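Local coordinates for protein wsv230 (Shrimp white spot syndrome virus, PDB 2GJ2) that is a nonstructural viral protein of ferredoxin fold that binds cadmium ions, though its role in infection is not established, at residues 5-10 / 54-59. Sequence-based numbering, arbitrary orientation.
Sequences ATFQTD and STFVLN
The rings of Phe-7 and Phe-56 meet edge to edge, CE2 of Phe-7 lying 3.8 Å from CD2 of Phe-56, each atom near the plane of the other ring. Leu-58 CD1 approaches the Phe-7 ring obliquely, and Thr-9 CG2 does the same to Phe-56. The rings sit on a separate two-stranded antiparallel ribbon, 7-9 paired with 56-58, beside the four-stranded sheet of this ferredoxin fold. In both phenylalanines CG is anti to the backbone N (chi1 170° in Phe-7, 178° in Phe-56), carrying each ring out over the same face from diagonal positions of neighbouring hydrogen-bonded pairs. The two side chains cross at roughly a right angle. On this face Phe-56 also meets the rings of Phe-13 and Phe-30, Phe-7 and Thr-9 touch Ile-76 and Pro-78 of strand 75-78, and Leu-58 reaches Leu-65 of helix 62-69, so the ribbon is packed against the rest of the domain.

Just past the paired strands, the Asp-10 carboxylate faces Thr-55 on the opposite segment; Thr-55 OG1 donates to Asp-10 OD1, but the modelled 2.5 Å is doubtfully short. Asp-10 O accepts a hydrogen bond from Gln-52 NE2 of the second subunit. Thr-9 OG1 turns to Ala-11 O. Two hydrogen-bonded pairs hold the strands. Phe-7 N donates to Leu-58 O at 3.0 Å, nearly straight, and Leu-58 N returns a bond to Phe-7 O. At the non-hydrogen-bonded pair Gln-8 and Val-57, Gln-8 CA brings its hydrogen toward Phe-56 O. That oxygen also accepts Thr-9 N at 3.3 Å, and Phe-56 N donates to Thr-9 O at 3.0 Å.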
# COMPACT_ATOMS: atom_id res chain seq x y z
N ALA A 5 -17.02 -22.70 1.51
CA ALA A 5 -15.62 -22.36 1.87
C ALA A 5 -15.17 -21.07 1.17
O ALA A 5 -14.24 -21.08 0.38
CB ALA A 5 -14.68 -23.52 1.50
N THR A 6 -15.86 -19.97 1.47
CA THR A 6 -15.51 -18.68 0.88
C THR A 6 -14.68 -17.88 1.88
O THR A 6 -15.05 -17.78 3.06
CB THR A 6 -16.76 -17.86 0.50
OG1 THR A 6 -17.41 -18.46 -0.62
CG2 THR A 6 -16.39 -16.42 0.14
N PHE A 7 -13.56 -17.34 1.41
CA PHE A 7 -12.69 -16.52 2.25
C PHE A 7 -12.81 -15.06 1.85
O PHE A 7 -12.81 -14.73 0.66
CB PHE A 7 -11.22 -16.93 2.11
CG PHE A 7 -10.26 -15.96 2.77
CD1 PHE A 7 -10.05 -15.99 4.15
CD2 PHE A 7 -9.61 -14.98 2.02
CE1 PHE A 7 -9.22 -15.06 4.77
CE2 PHE A 7 -8.79 -14.05 2.63
CZ PHE A 7 -8.59 -14.09 4.02
N GLN A 8 -12.91 -14.19 2.85
CA GLN A 8 -13.03 -12.76 2.59
C GLN A 8 -12.39 -11.90 3.67
O GLN A 8 -12.55 -12.14 4.88
CB GLN A 8 -14.48 -12.34 2.44
CG GLN A 8 -15.09 -12.66 1.09
CD GLN A 8 -16.42 -11.95 0.86
OE1 GLN A 8 -17.04 -12.10 -0.19
NE2 GLN A 8 -16.86 -11.18 1.85
N THR A 9 -11.68 -10.88 3.20
CA THR A 9 -11.02 -9.92 4.07
C THR A 9 -11.11 -8.55 3.43
O THR A 9 -10.93 -8.41 2.22
CB THR A 9 -9.54 -10.29 4.30
OG1 THR A 9 -8.91 -9.30 5.14
CG2 THR A 9 -8.80 -10.38 2.98
N ASP A 10 -11.41 -7.54 4.23
CA ASP A 10 -11.50 -6.18 3.74
C ASP A 10 -10.17 -5.50 4.03
O ASP A 10 -9.92 -4.39 3.55
CB ASP A 10 -12.61 -5.43 4.47
CG ASP A 10 -13.98 -5.82 3.98
OD1 ASP A 10 -14.32 -5.45 2.83
OD2 ASP A 10 -14.71 -6.49 4.73
N SER A 54 -11.97 -1.91 -1.33
CA SER A 54 -12.08 -3.22 -1.95
C SER A 54 -12.16 -4.39 -0.98
O SER A 54 -11.70 -4.31 0.16
CB SER A 54 -10.91 -3.45 -2.88
OG SER A 54 -10.93 -2.49 -3.91
N THR A 55 -12.75 -5.47 -1.47
CA THR A 55 -12.90 -6.69 -0.71
C THR A 55 -12.19 -7.82 -1.47
O THR A 55 -12.43 -8.03 -2.66
CB THR A 55 -14.40 -7.04 -0.52
OG1 THR A 55 -14.93 -6.35 0.62
CG2 THR A 55 -14.59 -8.53 -0.32
N PHE A 56 -11.28 -8.52 -0.79
CA PHE A 56 -10.58 -9.63 -1.42
C PHE A 56 -11.40 -10.90 -1.20
O PHE A 56 -11.69 -11.25 -0.05
CB PHE A 56 -9.20 -9.82 -0.81
CG PHE A 56 -8.46 -10.97 -1.38
CD1 PHE A 56 -7.83 -10.87 -2.62
CD2 PHE A 56 -8.43 -12.20 -0.70
CE1 PHE A 56 -7.17 -11.97 -3.18
CE2 PHE A 56 -7.77 -13.31 -1.24
CZ PHE A 56 -7.14 -13.20 -2.49
N VAL A 57 -11.77 -11.58 -2.29
CA VAL A 57 -12.60 -12.79 -2.23
C VAL A 57 -12.08 -14.00 -3.00
O VAL A 57 -11.83 -13.92 -4.20
CB VAL A 57 -14.03 -12.53 -2.76
CG1 VAL A 57 -14.78 -11.61 -1.85
CG2 VAL A 57 -13.95 -11.92 -4.14
N LEU A 58 -11.95 -15.13 -2.29
CA LEU A 58 -11.52 -16.41 -2.85
C LEU A 58 -12.72 -17.33 -2.63
O LEU A 58 -13.01 -17.74 -1.50
CB LEU A 58 -10.32 -16.98 -2.08
CG LEU A 58 -8.93 -16.35 -2.24
CD1 LEU A 58 -8.02 -16.86 -1.14
CD2 LEU A 58 -8.35 -16.69 -3.60
N ASN A 59 -13.43 -17.64 -3.71
CA ASN A 59 -14.60 -18.49 -3.60
C ASN A 59 -14.26 -19.87 -3.02
O ASN A 59 -15.06 -20.46 -2.30
CB ASN A 59 -15.29 -18.63 -4.96
CG ASN A 59 -15.92 -17.32 -5.43
OD1 ASN A 59 -15.33 -16.57 -6.21
ND2 ASN A 59 -17.13 -17.04 -4.95